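Local coordinates for protein acidocalcisomal pyrophosphatase (Trypanosoma cruzi, PDB 5CUV) that probably hydrolyses inorganic pyrophosphate to orthophosphate, using magnesium as its cofactor, at residues V313-I318 with W329-I334; G271-T276 with I295-I300; V79-F84 with I130-F135. One frame throughout, in Å; residues are numbered along the deposited sequence.

Overall arrangement
Contacts 1 and 2 belong to one mixed sheet in the pyrophosphatase domain and illustrate how a curled sheet can carry a metal site and an anion pocket together. Their centres lie about 8 Å apart, and strand 326-335 of contact 1 runs parallel to strand 296-299 of contact 2. Probable backbone hydrogen bonds join Val331 to both Asp296 and Ile298. Contact 2 supplies Asp296 to the magnesium site completed by Asp291 and Asp328, while contact 1 supplies Lys314 to the pocket occupied by D-malate. Contact 3 sits in the remote, mainly helical N-terminal domain, its centre about 64 Å from that of contact 1 and about 68 Å from that of contact 2, away from both sites.

Contact 1: V313-I318 with W329-I334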
loop_
_atom_site.group_PDB
_atom_site.type_symbol
_atom_site.label_atom_id
_atom_site.label_comp_id
_atom_site.label_asym_id
_atom_site.label_seq_id
_atom_site.Cartn_x
_atom_site.Cartn_y
_atom_site.Cartn_z
ATOM N N VAL A 313 11.672 4.559 -13.139
ATOM C CA VAL A 313 10.343 5.130 -13.198
ATOM C C VAL A 313 9.478 4.514 -14.286
ATOM O O VAL A 313 9.941 3.836 -15.212
ATOM C CB VAL A 313 10.408 6.658 -13.414
ATOM C CG1 VAL A 313 11.152 7.329 -12.268
ATOM C CG2 VAL A 313 11.123 6.953 -14.759
ATOM N N LYS A 314 8.191 4.769 -14.158
ATOM C CA LYS A 314 7.204 4.262 -15.085
ATOM C C LYS A 314 6.670 5.528 -15.754
ATOM O O LYS A 314 6.275 6.432 -15.091
ATOM C CB LYS A 314 6.123 3.519 -14.300
ATOM C CG LYS A 314 5.025 2.939 -15.206
ATOM C CD LYS A 314 3.669 2.725 -14.508
ATOM C CE LYS A 314 3.621 1.419 -13.768
ATOM N NZ LYS A 314 2.215 1.176 -13.296
ATOM N N VAL A 315 6.699 5.597 -17.070
ATOM C CA VAL A 315 6.256 6.761 -17.858
ATOM C C VAL A 315 4.731 6.724 -17.994
ATOM O O VAL A 315 4.177 5.733 -18.439
ATOM C CB VAL A 315 6.881 6.712 -19.305
ATOM C CG1 VAL A 315 6.275 7.768 -20.127
ATOM C CG2 VAL A 315 8.404 6.910 -19.278
ATOM N N LEU A 316 4.062 7.803 -17.606
ATOM C CA LEU A 316 2.614 7.863 -17.670
ATOM C C LEU A 316 2.083 8.753 -18.761
ATOM O O LEU A 316 0.985 8.530 -19.230
ATOM C CB LEU A 316 2.046 8.350 -16.356
ATOM C CG LEU A 316 2.455 7.419 -15.215
ATOM C CD1 LEU A 316 2.344 8.202 -13.872
ATOM C CD2 LEU A 316 1.599 6.055 -15.269
ATOM N N GLY A 317 2.825 9.783 -19.154
ATOM C CA GLY A 317 2.313 10.647 -20.199
ATOM C C GLY A 317 3.296 11.774 -20.467
ATOM O O GLY A 317 4.470 11.728 -20.059
ATOM N N ILE A 318 2.833 12.833 -21.113
ATOM C CA ILE A 318 3.777 13.880 -21.361
ATOM C C ILE A 318 2.960 15.104 -21.604
ATOM O O ILE A 318 1.785 14.992 -22.022
ATOM C CB ILE A 318 4.654 13.487 -22.570
ATOM C CG1 ILE A 318 5.911 14.358 -22.635
ATOM C CG2 ILE A 318 3.810 13.483 -23.840
ATOM C CD1 ILE A 318 6.975 13.805 -23.674
ATOM N N TRP A 329 9.326 19.349 -23.893
ATOM C CA TRP A 329 8.588 18.237 -23.336
ATOM C C TRP A 329 8.932 17.994 -21.853
ATOM O O TRP A 329 10.044 18.184 -21.377
ATOM C CB TRP A 329 8.901 16.939 -24.102
ATOM C CG TRP A 329 8.459 16.846 -25.583
ATOM C CD1 TRP A 329 9.284 16.822 -26.693
ATOM C CD2 TRP A 329 7.099 16.820 -26.105
ATOM N NE1 TRP A 329 8.537 16.798 -27.830
ATOM C CE2 TRP A 329 7.199 16.804 -27.519
ATOM C CE3 TRP A 329 5.826 16.809 -25.516
ATOM C CZ2 TRP A 329 6.068 16.790 -28.367
ATOM C CZ3 TRP A 329 4.696 16.789 -26.368
ATOM C CH2 TRP A 329 4.838 16.783 -27.784
ATOM N N LYS A 330 7.939 17.562 -21.114
ATOM C CA LYS A 330 8.109 17.243 -19.726
ATOM C C LYS A 330 7.417 15.887 -19.586
ATOM O O LYS A 330 6.187 15.802 -19.673
ATOM C CB LYS A 330 7.460 18.345 -18.902
ATOM C CG LYS A 330 8.073 19.675 -19.295
ATOM C CD LYS A 330 8.463 20.535 -18.160
ATOM C CE LYS A 330 9.125 21.790 -18.700
ATOM N NZ LYS A 330 10.568 21.651 -19.003
ATOM N N VAL A 331 8.226 14.823 -19.467
ATOM C CA VAL A 331 7.678 13.475 -19.309
ATOM C C VAL A 331 7.128 13.357 -17.903
ATOM O O VAL A 331 7.795 13.748 -16.940
ATOM C CB VAL A 331 8.755 12.384 -19.485
ATOM C CG1 VAL A 331 8.244 11.001 -19.030
ATOM C CG2 VAL A 331 9.129 12.306 -20.881
ATOM N N ILE A 332 5.911 12.856 -17.789
ATOM C CA ILE A 332 5.301 12.653 -16.481
ATOM C C ILE A 332 5.522 11.186 -16.152
ATOM O O ILE A 332 5.102 10.322 -16.906
ATOM C CB ILE A 332 3.777 12.899 -16.507
ATOM C CG1 ILE A 332 3.473 14.237 -17.175
ATOM C CG2 ILE A 332 3.240 12.838 -15.127
ATOM C CD1 ILE A 332 4.103 15.392 -16.444
ATOM N N CYS A 333 6.160 10.912 -15.031
ATOM C CA CYS A 333 6.452 9.560 -14.654
ATOM C C CYS A 333 6.326 9.393 -13.137
ATOM O O CYS A 333 6.148 10.390 -12.413
ATOM C CB CYS A 333 7.881 9.223 -15.065
ATOM S SG CYS A 333 9.142 10.181 -14.166
ATOM N N ILE A 334 6.420 8.139 -12.665
ATOM C CA ILE A 334 6.352 7.864 -11.253
ATOM C C ILE A 334 7.329 6.758 -10.908
ATOM O O ILE A 334 7.491 5.794 -11.641
ATOM C CB ILE A 334 4.899 7.441 -10.770
ATOM C CG1 ILE A 334 4.921 7.288 -9.229
ATOM C CG2 ILE A 334 4.389 6.125 -11.489
ATOM C CD1 ILE A 334 3.666 6.878 -8.650
#
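Val313-Ile318 and Trp329-Ile334 pair antiparallel as the two arms of a beta hairpin, with the short strand axes at 135° and a classic beta bulge opposite Ile332. The bulge has a simple signature: Ile332 O accepts from two successive amides, Leu316 N at 2.8 Å and Gly317 N at 3.2 Å. Regular pairing resumes on either side of it, where Lys314 and Ile334 exchange two backbone bonds and Ile332 N binds Gly317 O. The extra residue shifts the register by one and is consistent with the strong twist of this curled sheet, which belongs to the barrel usually classed as an OB-fold in family I pyrophosphatases.

Val313, Val315, Val331 and Cys333 form one apolar patch. Cys333 SG, turned between its own backbone N and carbonyl carbon (chi1 66°), lies 3.8 Å from Val313 CB. Val315 and Val331 meet at about a right angle through their CG1 methyls, 3.9 Å apart, under helix 388-412, whose Ala391 and Ile395 rest on Val315. At the side of the hairpin where Ile334 points, Leu316 CD1 comes 3.8 Å from Ile334 CG2. Lys314 sets out on the same face as Ile334, but its chain bends at chi3 and leaves the hairpin; NZ is held by the carbonyls of Cys341 and Leu344, and the side chain borders the bound D-malate.

Ile318 extends over Trp329, where the partner segment begins. Its CD1 approaches the Trp329 ring obliquely, lying 3.7 Å from both Trp329 CB and Trp329 CE3, with Val331 CG2 at 3.8 Å from the same methyl.

Contact 2: G271-T276 with I295-I300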
loop_
_atom_site.group_PDB
_atom_site.type_symbol
_atom_site.label_atom_id
_atom_site.label_comp_id
_atom_site.label_asym_id
_atom_site.label_seq_id
_atom_site.Cartn_x
_atom_site.Cartn_y
_atom_site.Cartn_z
ATOM N N GLY A 271 13.612 16.247 -13.113
ATOM C CA GLY A 271 14.919 15.801 -13.526
ATOM C C GLY A 271 15.030 15.557 -15.006
ATOM O O GLY A 271 14.455 16.239 -15.839
ATOM N N ALA A 272 15.740 14.524 -15.362
ATOM C CA ALA A 272 15.863 14.297 -16.767
ATOM C C ALA A 272 16.041 12.815 -17.086
ATOM O O ALA A 272 16.351 12.025 -16.237
ATOM C CB ALA A 272 17.053 15.151 -17.259
ATOM N N LEU A 273 15.837 12.415 -18.314
ATOM C CA LEU A 273 16.051 11.013 -18.606
ATOM C C LEU A 273 17.421 10.850 -19.264
ATOM O O LEU A 273 17.801 11.633 -20.096
ATOM C CB LEU A 273 14.949 10.513 -19.522
ATOM C CG LEU A 273 13.588 10.757 -18.902
ATOM C CD1 LEU A 273 12.562 10.206 -19.842
ATOM C CD2 LEU A 273 13.467 10.089 -17.581
ATOM N N PRO A 274 18.200 9.841 -18.873
ATOM C CA PRO A 274 19.525 9.688 -19.523
ATOM C C PRO A 274 19.425 9.231 -20.985
ATOM O O PRO A 274 18.367 8.783 -21.428
ATOM C CB PRO A 274 20.225 8.654 -18.626
ATOM C CG PRO A 274 19.032 7.763 -18.241
ATOM C CD PRO A 274 17.954 8.772 -17.887
ATOM N N GLN A 275 20.529 9.361 -21.728
ATOM C CA GLN A 275 20.610 8.967 -23.153
ATOM C C GLN A 275 19.541 9.518 -24.035
ATOM O O GLN A 275 19.018 8.771 -24.859
ATOM C CB GLN A 275 20.592 7.458 -23.328
ATOM C CG GLN A 275 21.525 6.845 -22.327
ATOM C CD GLN A 275 21.787 5.370 -22.506
ATOM O OE1 GLN A 275 20.886 4.585 -22.827
ATOM N NE2 GLN A 275 23.011 4.989 -22.266
ATOM N N THR A 276 19.204 10.790 -23.862
ATOM C CA THR A 276 18.210 11.417 -24.705
ATOM C C THR A 276 18.716 12.778 -25.129
ATOM O O THR A 276 19.601 13.360 -24.492
ATOM C CB THR A 276 16.848 11.592 -24.004
ATOM O OG1 THR A 276 16.976 12.382 -22.811
ATOM C CG2 THR A 276 16.276 10.256 -23.675
ATOM N N ILE A 295 15.894 15.151 -22.436
ATOM C CA ILE A 295 14.476 15.399 -22.188
ATOM C C ILE A 295 14.188 15.506 -20.683
ATOM O O ILE A 295 14.758 14.797 -19.867
ATOM C CB ILE A 295 13.628 14.301 -22.835
ATOM C CG1 ILE A 295 12.241 14.852 -23.134
ATOM C CG2 ILE A 295 13.574 13.076 -21.933
ATOM C CD1 ILE A 295 11.492 14.071 -24.215
ATOM N N ASP A 296 13.315 16.431 -20.336
ATOM C CA ASP A 296 12.956 16.736 -18.973
ATOM C C ASP A 296 11.883 15.853 -18.446
ATOM O O ASP A 296 10.936 15.480 -19.177
ATOM C CB ASP A 296 12.457 18.148 -18.888
ATOM C CG ASP A 296 13.514 19.116 -19.085
ATOM O OD1 ASP A 296 14.597 18.710 -19.516
ATOM O OD2 ASP A 296 13.281 20.299 -18.815
ATOM N N ALA A 297 11.987 15.551 -17.156
ATOM C CA ALA A 297 11.003 14.672 -16.573
ATOM C C ALA A 297 10.608 15.075 -15.197
ATOM O O ALA A 297 11.444 15.569 -14.436
ATOM C CB ALA A 297 11.541 13.245 -16.569
ATOM N N ILE A 298 9.335 14.846 -14.887
ATOM C CA ILE A 298 8.737 15.135 -13.581
ATOM C C ILE A 298 8.254 13.800 -12.953
ATOM O O ILE A 298 7.406 13.118 -13.538
ATOM C CB ILE A 298 7.550 16.060 -13.780
ATOM C CG1 ILE A 298 8.015 17.373 -14.366
ATOM C CG2 ILE A 298 6.872 16.342 -12.517
ATOM C CD1 ILE A 298 6.857 18.178 -14.933
ATOM N N GLU A 299 8.789 13.402 -11.791
ATOM C CA GLU A 299 8.367 12.118 -11.159
ATOM C C GLU A 299 7.398 12.483 -10.030
ATOM O O GLU A 299 7.795 13.166 -9.104
ATOM C CB GLU A 299 9.593 11.330 -10.607
ATOM C CG GLU A 299 9.339 9.919 -9.981
ATOM C CD GLU A 299 8.586 9.874 -8.573
ATOM O OE1 GLU A 299 7.758 8.940 -8.396
ATOM O OE2 GLU A 299 8.798 10.700 -7.639
ATOM N N ILE A 300 6.164 11.974 -10.089
ATOM C CA ILE A 300 5.125 12.290 -9.132
ATOM C C ILE A 300 4.861 11.423 -7.884
ATOM O O ILE A 300 3.841 11.577 -7.242
ATOM C CB ILE A 300 3.793 12.539 -9.884
ATOM C CG1 ILE A 300 3.129 11.243 -10.289
ATOM C CG2 ILE A 300 4.069 13.392 -11.162
ATOM C CD1 ILE A 300 1.982 11.455 -11.293
#
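Backbone hydrogen bonds first join Gly271-Leu273 to Ile295-Ala297 as a short antiparallel ladder. Gly271 and Ala297 form the hydrogen-bonded pair: Gly271 N donates to Ala297 O, and Ala297 N returns a bond of 2.9 Å to Gly271 O. Ala272 and Asp296 are the neighbouring non-hydrogen-bonded pair. Leu273 N then donates to Ile295 O at 3.0 Å, carrying the ladder just past the end of strand 269-272.

A side-chain hydroxyl takes over where the backbone turns away. Thr276 OG1 accepts from Ile295 N at 3.0 Å and donates to Leu273 O at 2.9 Å, bridging the two segments. A first torsion of 59° sets OG1 between the backbone N and carbonyl carbon, where it faces the amide of Ile295 and the carbonyl of Leu273 at once.

Apolar contacts line the side opposite Asp296. Leu273 and Ile295 run alongside in the same direction, with Leu273 CD1 3.7 Å from Ile295 CG2. The other branch, Leu273 CD2, rests 3.8 Å from Ala297 CB. Phe226 also touches Leu273 and Ala297, while helix 388-412 packs against Leu273 through Ile395 and against Ile295 through Val394.

The charged group stands on the other face. The Asp296 side chain lies about 3 Å from the bound magnesium ion, its nearest atoms being counted, and its OD2 forms a salt bridge with Lys330. The chemistry suggests a division of labour: amides and one hydroxyl probably hold the backbone on which Asp296 stands, while its carboxylate turns to the magnesium ion and Lys330, with a weak hydrogen bond between OD2 and Tyr270 OH.

Contact 3: V79-F84 with I130-F135; sequences VMARMF and ITFEKF
Phe84, on helix 73-87, meets Phe132, in the first turn of helix 132-141, in an apolar junction consistent with a pair of EF-hand-like units, each helix-strand-helix, joined through strands 95-96 and 129-130. Chi1 of -172° carries the Phe84 ring away from its own backbone N and toward the partner segment. CB begins the contact, 3.7 Å from Phe132 CD1, and CG lies equally close to that atom. Beyond CG the ring passes beneath the root of Phe132: Phe84 CD1 stays beside Phe132 CD1, CD2 is 4.0 Å from Phe132 CB, CE1 comes near Phe132 CA, and CE2 near Phe132 N. Phe132 CB therefore stands over the centre of the Phe84 ring, a CH-pi contact only 10° off the ring normal. At the tip the ring turns its edge to Ile130 O, 3.4 Å from Phe84 CZ and close to the ring plane.

The two side chains pass each other head to tail, their planes inclined at 55°, an oblique pair. Phe132 in turn reaches back to helix 73-87 and lays one face on Ala81, whose CA is 3.7 Å from the ring centroid and whose CB is nearest CE2. Selenomethionine Met80 extends its CE toward the edge of the Phe135 ring, 4.3 Å from Phe135 CE2.

Around this junction, strand 129-130, ending at Ile130, pairs antiparallel with strand 95-96. Helix 97-106 adds Ile100 against Phe135, and helix 113-123 packs on Ile130 through Met119 and Ile123. Gly256 of the second subunit touches Met80, so helix 73-87 packs against both its own domain and the neighbouring chain.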
loop_
_atom_site.group_PDB
_atom_site.type_symbol
_atom_site.label_atom_id
_atom_site.label_comp_id
_atom_site.label_asym_id
_atom_site.label_seq_id
_atom_site.Cartn_x
_atom_site.Cartn_y
_atom_site.Cartn_z
ATOM N N VAL A 79 -8.207 -48.141 -13.191
ATOM C CA VAL A 79 -7.817 -46.904 -13.856
ATOM C C VAL A 79 -6.830 -47.165 -14.981
ATOM O O VAL A 79 -6.985 -46.657 -16.082
ATOM C CB VAL A 79 -7.181 -45.939 -12.883
ATOM C CG1 VAL A 79 -6.650 -44.730 -13.639
ATOM C CG2 VAL A 79 -8.208 -45.540 -11.838
HETATM N N MSE A 80 -5.807 -47.948 -14.672
HETATM C CA MSE A 80 -4.773 -48.301 -15.617
HETATM C C MSE A 80 -5.430 -49.076 -16.769
HETATM O O MSE A 80 -5.045 -48.945 -17.919
HETATM C CB MSE A 80 -3.700 -49.155 -14.945
HETATM C CG MSE A 80 -2.912 -48.415 -13.875
HETATM SE SE MSE A 80 -1.969 -46.871 -14.511
HETATM C CE MSE A 80 -0.673 -47.784 -15.647
ATOM N N ALA A 81 -6.445 -49.870 -16.466
ATOM C CA ALA A 81 -7.170 -50.608 -17.507
ATOM C C ALA A 81 -7.822 -49.626 -18.494
ATOM O O ALA A 81 -7.813 -49.851 -19.703
ATOM C CB ALA A 81 -8.243 -51.492 -16.866
ATOM N N ARG A 82 -8.388 -48.539 -17.985
ATOM C CA ARG A 82 -8.996 -47.539 -18.865
ATOM C C ARG A 82 -7.896 -46.864 -19.643
ATOM O O ARG A 82 -8.122 -46.405 -20.726
ATOM C CB ARG A 82 -9.799 -46.462 -18.102
ATOM C CG ARG A 82 -10.887 -47.000 -17.139
ATOM C CD ARG A 82 -11.960 -45.965 -16.883
ATOM N NE ARG A 82 -11.439 -44.716 -16.313
ATOM C CZ ARG A 82 -11.802 -44.247 -15.122
ATOM N NH1 ARG A 82 -12.686 -44.910 -14.382
ATOM N NH2 ARG A 82 -11.283 -43.129 -14.650
HETATM N N MSE A 83 -6.695 -46.806 -19.102
HETATM C CA MSE A 83 -5.611 -46.163 -19.823
HETATM C C MSE A 83 -5.194 -47.061 -20.952
HETATM O O MSE A 83 -4.833 -46.577 -22.048
HETATM C CB MSE A 83 -4.429 -45.904 -18.889
HETATM C CG MSE A 83 -3.278 -45.166 -19.553
HETATM SE SE MSE A 83 -3.687 -43.366 -20.078
HETATM C CE MSE A 83 -3.644 -42.544 -18.311
ATOM N N PHE A 84 -5.265 -48.370 -20.675
ATOM C CA PHE A 84 -4.882 -49.417 -21.626
ATOM C C PHE A 84 -5.753 -49.433 -22.833
ATOM O O PHE A 84 -5.279 -49.592 -23.950
ATOM C CB PHE A 84 -4.992 -50.781 -21.010
ATOM C CG PHE A 84 -4.446 -51.864 -21.870
ATOM C CD1 PHE A 84 -3.087 -52.164 -21.841
ATOM C CD2 PHE A 84 -5.289 -52.598 -22.702
ATOM C CE1 PHE A 84 -2.572 -53.185 -22.625
ATOM C CE2 PHE A 84 -4.789 -53.621 -23.497
ATOM C CZ PHE A 84 -3.419 -53.914 -23.453
ATOM N N ILE A 130 0.399 -58.059 -26.254
ATOM C CA ILE A 130 0.318 -58.010 -24.795
ATOM C C ILE A 130 -1.034 -57.647 -24.228
ATOM O O ILE A 130 -1.585 -56.582 -24.494
ATOM C CB ILE A 130 1.354 -57.071 -24.251
ATOM C CG1 ILE A 130 2.704 -57.384 -24.891
ATOM C CG2 ILE A 130 1.452 -57.238 -22.768
ATOM C CD1 ILE A 130 3.846 -56.621 -24.277
ATOM N N THR A 131 -1.577 -58.566 -23.448
ATOM C CA THR A 131 -2.876 -58.369 -22.843
ATOM C C THR A 131 -2.745 -57.440 -21.633
ATOM O O THR A 131 -1.653 -57.262 -21.080
ATOM C CB THR A 131 -3.468 -59.714 -22.380
ATOM O OG1 THR A 131 -4.846 -59.540 -22.066
ATOM C CG2 THR A 131 -2.783 -60.197 -21.132
ATOM N N PHE A 132 -3.862 -56.841 -21.240
ATOM C CA PHE A 132 -3.876 -55.972 -20.084
ATOM C C PHE A 132 -3.435 -56.786 -18.866
ATOM O O PHE A 132 -2.440 -56.434 -18.197
ATOM C CB PHE A 132 -5.273 -55.380 -19.850
ATOM C CG PHE A 132 -5.347 -54.495 -18.653
ATOM C CD1 PHE A 132 -4.430 -53.468 -18.483
ATOM C CD2 PHE A 132 -6.194 -54.795 -17.604
ATOM C CE1 PHE A 132 -4.340 -52.775 -17.276
ATOM C CE2 PHE A 132 -6.105 -54.109 -16.403
ATOM C CZ PHE A 132 -5.171 -53.103 -16.244
ATOM N N GLU A 133 -4.141 -57.877 -18.583
ATOM C CA GLU A 133 -3.783 -58.686 -17.425
ATOM C C GLU A 133 -2.306 -58.974 -17.364
ATOM O O GLU A 133 -1.708 -58.911 -16.284
ATOM C CB GLU A 133 -4.518 -60.022 -17.407
ATOM C CG GLU A 133 -5.949 -59.981 -16.873
ATOM C CD GLU A 133 -6.083 -59.174 -15.580
ATOM O OE1 GLU A 133 -5.133 -59.164 -14.742
ATOM O OE2 GLU A 133 -7.156 -58.550 -15.419
ATOM N N LYS A 134 -1.713 -59.312 -18.508
ATOM C CA LYS A 134 -0.288 -59.609 -18.513
ATOM C C LYS A 134 0.481 -58.330 -18.289
ATOM O O LYS A 134 1.550 -58.353 -17.681
ATOM C CB LYS A 134 0.161 -60.252 -19.833
ATOM C CG LYS A 134 0.199 -61.790 -19.825
ATOM C CD LYS A 134 0.792 -62.395 -18.502
ATOM C CE LYS A 134 1.221 -63.864 -18.695
ATOM N NZ LYS A 134 0.546 -64.421 -19.910
ATOM N N PHE A 135 -0.051 -57.216 -18.794
ATOM C CA PHE A 135 0.616 -55.940 -18.613
ATOM C C PHE A 135 0.574 -55.608 -17.150
ATOM O O PHE A 135 1.613 -55.499 -16.494
ATOM C CB PHE A 135 -0.087 -54.834 -19.409
ATOM C CG PHE A 135 0.417 -53.443 -19.107
ATOM C CD1 PHE A 135 1.726 -53.071 -19.428
ATOM C CD2 PHE A 135 -0.410 -52.516 -18.431
ATOM C CE1 PHE A 135 2.216 -51.798 -19.075
ATOM C CE2 PHE A 135 0.070 -51.246 -18.080
ATOM C CZ PHE A 135 1.382 -50.890 -18.402
#